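Local coordinates for protein apical membrane antigen AMA1 (Toxoplasma gondii ME49, PDB 4YIV) that is an essential micronemal antigen that helps the parasite invade host cells as part of the moving junction, this chain being a piece that lacks the DII loop, at residues A[31-34]-A[35-39]; A[117-120]-A[121-125]; A[220-223]-A[224-227]. All coordinates share one frame; numbering follows the deposited sequence. Where two conformers were deposited one is given.

Interaction 1 is the buried one, its centre about 8 Å from the centre of the chain; interaction 3, its centre about 14 Å from that point, is partly buried, and interaction 2, at about 24 Å, lies on the periphery. Interactions 1 and 3 touch through a weak hydrogen bond from His-32 ND1 to Lys-227 O. Beside it lies a cobalt site, where 31-34 supplies one ligand, His-31, and Lys-227 approaches another, Glu-25. Interactions 2 and 3 both pack on helix 132-141. A buried imidazole bridges backbone groups in interaction 1, two outer carboxylates chelate cadmium in interaction 2, and in interaction 3 backbone carbonyls and waters bridge a turn and the first residues of a helix.

Interaction 1: A[31-34]-A[35-39]; sequences HHHQ and SGIYV. With CO (cobalt (II) ion), chain I; NAG (2-acetamido-2-deoxy-beta-D-glucopyranose), chain B.
His-33 has CG anti to its amide nitrogen (chi1 180°), which carries the imidazole forward along the chain to the carbonyls of Ser-35 and Gly-36. NE2 donates to Gly-36 O at 2.9 Å, with an N-H...O angle of 162°. The oxygen sits nearly in the plane of the ring, yet the donor stands 51° above the carbonyl plane, so the bond is well aimed by the histidine and not directed at a lone pair. Ser-35 O lies at the same ring's edge, 3.1 Å from His-33 CD2. Ile-37 approaches obliquely, its CG1 3.5 Å from His-33 CD2, and both side chains continue onto Ile-61. The other ring nitrogen, ND1, pairs with the backbone N of Cys-59, so the imidazole is gripped at both nitrogens and its rotation is fixed; this is consistent with a neutral ring protonated at NE2. Ser-35 OG hydrogen-bonds Asp-40 and Asp-279.

At the other end His-31 reaches the cobalt through NE2, with three waters and Glu-25 as fellow ligands. Its CB lies 3.4 Å from O5 of the N-linked sugar. In the loop between helix 18-25 and strand 43-47, then, a buried histidine joins backbone groups distant in sequence, two residues along the chain from the histidine that binds the cobalt.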
# COMPACT_ATOMS: atom_id res chain seq x y z
N HIS A 31 -9.80 6.21 -6.88
CA HIS A 31 -9.82 7.67 -6.92
C HIS A 31 -8.45 8.32 -6.70
O HIS A 31 -7.99 9.11 -7.48
CB HIS A 31 -10.84 8.20 -5.90
CG HIS A 31 -11.04 9.69 -5.95
ND1 HIS A 31 -10.97 10.40 -7.12
CD2 HIS A 31 -11.34 10.58 -4.98
CE1 HIS A 31 -11.19 11.68 -6.87
NE2 HIS A 31 -11.42 11.82 -5.58
N HIS A 32 -7.80 7.97 -5.62
CA HIS A 32 -6.57 8.61 -5.18
C HIS A 32 -5.32 7.83 -5.58
O HIS A 32 -4.38 8.35 -6.15
CB HIS A 32 -6.68 8.76 -3.66
CG HIS A 32 -7.96 9.41 -3.24
ND1 HIS A 32 -8.68 9.01 -2.14
CD2 HIS A 32 -8.65 10.42 -3.81
CE1 HIS A 32 -9.76 9.77 -2.04
NE2 HIS A 32 -9.75 10.64 -3.02
N HIS A 33 -5.33 6.53 -5.28
CA HIS A 33 -4.10 5.77 -5.55
C HIS A 33 -3.87 5.58 -7.07
O HIS A 33 -2.78 5.84 -7.57
CB HIS A 33 -4.12 4.38 -4.85
CG HIS A 33 -2.88 3.56 -5.11
ND1 HIS A 33 -1.63 3.93 -4.65
CD2 HIS A 33 -2.70 2.40 -5.78
CE1 HIS A 33 -0.74 3.04 -5.03
NE2 HIS A 33 -1.36 2.09 -5.72
N GLN A 34 -4.91 5.08 -7.75
CA GLN A 34 -5.02 5.11 -9.22
C GLN A 34 -4.06 4.18 -9.98
O GLN A 34 -3.83 4.36 -11.18
CB GLN A 34 -4.82 6.55 -9.73
CG GLN A 34 -5.94 7.46 -9.36
CD GLN A 34 -5.72 8.85 -9.88
OE1 GLN A 34 -5.16 9.70 -9.20
NE2 GLN A 34 -6.14 9.09 -11.12
N SER A 35 -3.53 3.17 -9.31
CA SER A 35 -2.59 2.26 -9.97
C SER A 35 -2.60 0.92 -9.27
O SER A 35 -3.32 0.74 -8.30
CB SER A 35 -1.18 2.87 -9.95
OG SER A 35 -0.36 2.25 -10.92
N GLY A 36 -1.81 -0.03 -9.75
CA GLY A 36 -1.67 -1.29 -9.07
C GLY A 36 -1.12 -1.12 -7.66
O GLY A 36 -0.45 -0.12 -7.35
N ILE A 37 -1.45 -2.07 -6.80
CA ILE A 37 -1.02 -2.05 -5.40
C ILE A 37 -0.06 -3.20 -5.16
O ILE A 37 1.03 -3.02 -4.63
CB ILE A 37 -2.23 -2.16 -4.49
CG1 ILE A 37 -3.12 -0.92 -4.68
CG2 ILE A 37 -1.78 -2.28 -3.01
CD1 ILE A 37 -4.43 -1.00 -4.01
N TYR A 38 -0.49 -4.41 -5.55
CA TYR A 38 0.36 -5.57 -5.37
C TYR A 38 1.59 -5.42 -6.25
O TYR A 38 2.73 -5.41 -5.77
CB TYR A 38 -0.43 -6.84 -5.68
CG TYR A 38 0.35 -8.12 -5.53
CD1 TYR A 38 0.60 -8.66 -4.28
CD2 TYR A 38 0.82 -8.79 -6.64
CE1 TYR A 38 1.33 -9.84 -4.15
CE2 TYR A 38 1.52 -9.96 -6.53
CZ TYR A 38 1.77 -10.49 -5.29
OH TYR A 38 2.46 -11.67 -5.20
N VAL A 39 1.36 -5.26 -7.55
CA VAL A 39 2.37 -4.76 -8.45
C VAL A 39 1.89 -3.45 -9.07
O VAL A 39 0.82 -3.42 -9.68
CB VAL A 39 2.68 -5.76 -9.58
CG1 VAL A 39 3.63 -5.13 -10.60
CG2 VAL A 39 3.25 -7.04 -8.95
CO CO I . -11.10 12.83 -4.22
C1 NAG B . -14.44 5.92 -6.29
C2 NAG B . -15.94 6.13 -6.51
C3 NAG B . -16.32 5.93 -7.97
C4 NAG B . -15.42 6.77 -8.85
C5 NAG B . -13.96 6.47 -8.56
C6 NAG B . -13.05 7.33 -9.43
C7 NAG B . -16.94 5.49 -4.39
C8 NAG B . -17.61 4.41 -3.60
N2 NAG B . -16.70 5.22 -5.67
O3 NAG B . -17.69 6.30 -8.16
O4 NAG B . -15.71 6.49 -10.23
O5 NAG B . -13.67 6.72 -7.18
O6 NAG B . -13.18 8.70 -9.05
O7 NAG B . -16.63 6.56 -3.88
O HOH W 1 -13.50 13.31 -4.67
O HOH W 2 -11.50 14.42 -5.53
O HOH W 3 -9.24 13.84 -4.48

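Interaction 2: A[117-120]-A[121-125]; sequences PMEL and LEKNS. With CD (cadmium ion), chain D.
Glu-119 and Glu-122, one helical turn apart, run side by side and point the same way, but their carboxylate planes stand 86° apart, nearly perpendicular. With the planes crossed, both acids reach one cadmium ion. Glu-119 doubles back at chi2 (-67°) and presents both oxygens, OE2 lying 2.5 Å from the metal; Glu-122 stays extended beyond CG and binds through OE2 at 2.3 Å. Water 4 is a further ligand and also donates to Glu-122 OE1. The two acids come closest where Glu-119 OE2 and Glu-122 OE1, both acceptors, stand 3.1 Å apart.

Lys-123 crosses Glu-119 obliquely. Its CG passes 3.4 Å from Glu-119 O, and a bend at the last torsion leaves NZ 4.3 Å from Glu-119 OE1, near but not in contact. On another side of the helix Met-118 and Leu-121 cross at about a right angle, with Met-118 CE 4.0 Å from Leu-121 CD1, and both rest on helix 132-141.

The backbone of this short helix, which Pro-117 precedes at the N-cap, keeps the spacing. Glu-122 N donates to Met-118 O at 2.8 Å in a nearly straight bond, whereas Lys-123 N makes only weak bonds to Glu-119 O and Leu-120 O as the helix ends. Two carboxylates this close would probably repel each other without counter-charge; cadmium supplies it, helped by Arg-166, which hydrogen-bonds Glu-119 OE2 and forms a long, weak ion pair with Glu-122 OE1.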
# COMPACT_ATOMS: atom_id res chain seq x y z
N PRO A 117 19.55 9.65 4.64
CA PRO A 117 19.04 9.83 6.00
C PRO A 117 17.99 10.93 6.10
O PRO A 117 18.18 12.02 5.57
CB PRO A 117 20.29 10.20 6.79
CG PRO A 117 21.13 10.92 5.79
CD PRO A 117 20.90 10.23 4.48
N MET A 118 16.90 10.64 6.80
CA MET A 118 15.80 11.57 6.94
C MET A 118 16.26 12.90 7.59
O MET A 118 15.70 13.98 7.32
CB MET A 118 14.71 10.94 7.77
CG MET A 118 13.49 11.83 7.99
SD MET A 118 12.70 12.42 6.44
CE MET A 118 12.39 10.85 5.61
N GLU A 119 17.29 12.84 8.44
CA GLU A 119 17.74 14.05 9.11
C GLU A 119 18.18 15.10 8.12
O GLU A 119 17.95 16.29 8.31
CB GLU A 119 18.88 13.72 10.10
CG GLU A 119 18.39 13.19 11.39
CD GLU A 119 17.61 14.22 12.19
OE1 GLU A 119 18.19 15.32 12.39
OE2 GLU A 119 16.43 13.92 12.56
N LEU A 120 18.83 14.67 7.04
CA LEU A 120 19.29 15.63 6.07
C LEU A 120 18.11 16.18 5.24
O LEU A 120 18.14 17.33 4.85
CB LEU A 120 20.37 15.03 5.18
CG LEU A 120 21.78 15.17 5.75
CD1 LEU A 120 21.88 14.66 7.14
CD2 LEU A 120 22.70 14.39 4.87
N LEU A 121 17.07 15.37 5.01
CA LEU A 121 15.92 15.83 4.24
C LEU A 121 15.12 16.83 5.06
O LEU A 121 14.59 17.81 4.53
CB LEU A 121 15.01 14.66 3.87
CG LEU A 121 15.58 13.60 2.91
CD1 LEU A 121 14.57 12.45 2.71
CD2 LEU A 121 15.92 14.22 1.61
N GLU A 122 14.99 16.54 6.34
CA GLU A 122 14.32 17.44 7.26
C GLU A 122 14.98 18.85 7.26
O GLU A 122 14.31 19.88 7.45
CB GLU A 122 14.35 16.79 8.66
CG GLU A 122 14.38 17.73 9.82
CD GLU A 122 14.74 17.02 11.11
OE1 GLU A 122 14.35 15.84 11.31
OE2 GLU A 122 15.44 17.67 11.91
N LYS A 123 16.30 18.89 7.08
CA LYS A 123 17.06 20.14 7.14
C LYS A 123 17.21 20.82 5.78
O LYS A 123 17.83 21.90 5.67
CB LYS A 123 18.44 19.88 7.76
CG LYS A 123 18.31 19.51 9.24
CD LYS A 123 19.63 19.05 9.82
CE LYS A 123 19.45 18.50 11.23
NZ LYS A 123 18.98 19.54 12.20
N ASN A 124 16.63 20.21 4.75
CA ASN A 124 16.74 20.71 3.38
C ASN A 124 15.52 21.57 3.10
O ASN A 124 14.41 21.07 3.04
CB ASN A 124 16.84 19.56 2.37
CG ASN A 124 17.09 20.03 0.95
OD1 ASN A 124 16.81 21.18 0.59
ND2 ASN A 124 17.54 19.10 0.11
N SER A 125 15.74 22.87 2.97
CA SER A 125 14.66 23.84 2.77
C SER A 125 13.87 23.58 1.47
O SER A 125 12.73 24.01 1.32
CB SER A 125 15.26 25.25 2.76
OG SER A 125 14.24 26.20 2.91
CD CD D . 16.07 16.14 13.57
O HOH W 4 13.96 15.18 14.36

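Interaction 3: A[220-223]-A[224-227]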
# COMPACT_ATOMS: atom_id res chain seq x y z
N ASN A 220 2.66 15.56 -4.63
CA ASN A 220 1.94 16.41 -3.71
C ASN A 220 2.10 15.65 -2.41
O ASN A 220 1.25 14.95 -2.03
CB ASN A 220 0.49 16.56 -4.09
CG ASN A 220 0.30 17.39 -5.33
OD1 ASN A 220 0.70 18.52 -5.38
ND2 ASN A 220 -0.29 16.81 -6.32
N PRO A 221 3.25 15.78 -1.78
CA PRO A 221 3.59 14.96 -0.59
C PRO A 221 2.69 14.88 0.60
O PRO A 221 2.80 13.90 1.34
CB PRO A 221 5.02 15.35 -0.26
CG PRO A 221 5.10 16.75 -0.74
CD PRO A 221 4.30 16.78 -2.02
N ASP A 222 1.87 15.85 0.79
CA ASP A 222 1.03 15.83 1.95
C ASP A 222 -0.34 15.22 1.60
O ASP A 222 -1.15 15.04 2.43
CB ASP A 222 0.82 17.24 2.53
CG ASP A 222 2.08 17.84 3.15
OD1 ASP A 222 2.85 17.13 3.75
OD2 ASP A 222 2.29 19.03 3.01
N ALA A 223 -0.57 14.90 0.34
CA ALA A 223 -1.89 14.43 -0.04
C ALA A 223 -2.30 13.09 0.58
O ALA A 223 -3.48 12.89 0.94
CB ALA A 223 -2.00 14.33 -1.57
N PHE A 224 -1.33 12.18 0.73
CA PHE A 224 -1.64 10.82 1.20
C PHE A 224 -2.23 10.83 2.58
O PHE A 224 -2.91 9.88 2.99
CB PHE A 224 -0.35 9.93 1.17
CG PHE A 224 0.61 10.19 2.32
CD1 PHE A 224 0.45 9.50 3.52
CD2 PHE A 224 1.66 11.11 2.21
CE1 PHE A 224 1.30 9.74 4.60
CE2 PHE A 224 2.51 11.36 3.29
CZ PHE A 224 2.31 10.68 4.49
N ILE A 225 -1.94 11.88 3.35
CA ILE A 225 -2.38 11.95 4.74
C ILE A 225 -3.91 11.87 4.84
O ILE A 225 -4.47 11.22 5.74
CB ILE A 225 -1.85 13.27 5.40
CG1 ILE A 225 -0.33 13.28 5.45
CG2 ILE A 225 -2.37 13.44 6.82
CD1 ILE A 225 0.25 14.67 5.73
N SER A 226 -4.60 12.50 3.91
CA SER A 226 -6.07 12.51 3.90
C SER A 226 -6.70 11.61 2.83
O SER A 226 -7.87 11.28 2.91
CB SER A 226 -6.59 13.94 3.68
OG SER A 226 -6.25 14.40 2.37
N LYS A 227 -5.93 11.24 1.82
CA LYS A 227 -6.52 10.62 0.64
C LYS A 227 -6.32 9.13 0.58
O LYS A 227 -6.88 8.49 -0.32
CB LYS A 227 -5.94 11.24 -0.62
CG LYS A 227 -6.31 12.68 -0.78
CD LYS A 227 -7.85 12.82 -0.74
CE LYS A 227 -8.37 13.98 -1.52
NZ LYS A 227 -9.90 13.89 -1.59
O HOH W 5 1.08 12.21 -1.08
O HOH W 6 -3.94 15.41 2.89
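Ile-225 lies alongside Asp-222, and its side chain can be followed atom by atom. CB sits 3.5 Å from Asp-222 O. With CG1 turned beside the backbone nitrogen, that methylene keeps close to the same oxygen, at 3.6 Å, and also lies 3.8 Å above one face of the Phe-224 ring, offset toward its rim. At the tip, Ile-225 CD1 still keeps 3.6 Å from Asp-222 O, with the aspartate CA and CB just beyond; the isoleucine also touches Pro-356. The carboxylate of Asp-222 goes its own way and bonds Ser-130 through OD1.

Phe-224 turns differently. A chi1 of 78° places CG between the backbone N and the carbonyl carbon, and CD2 brings the ring edge to within 3.1 Å of Pro-221 O, near the ring plane. Farther out, the phenyl group packs against Pro-60, Thr-131 and Leu-133.

These side chains flank the start of helix 224-227, which follows a type I turn from Asn-220 to Ala-223. Ala-223 O accepts twice: Lys-227 N comes in the carbonyl plane at 3.1 Å, while Ser-226 N, at 3.2 Å, stands 46° above it. Ile-225 N gives only a weak bond to Asp-222 O. Water completes the join. Water 5 links Asn-220 O to Phe-224 N, and water 6 links Asp-222 O to Ser-226 OG, 2.6 Å from the hydroxyl. The carbonyls of Asn-220, Asp-222 and Ala-223 are thus satisfied by amides and water as the turn passes into the helix. Lys-227 extends toward the cobalt and its NZ makes a weak hydrogen bond to Glu-25 OE1, so ammonium and metal share one carboxylate, whose negative charge probably offsets part of both.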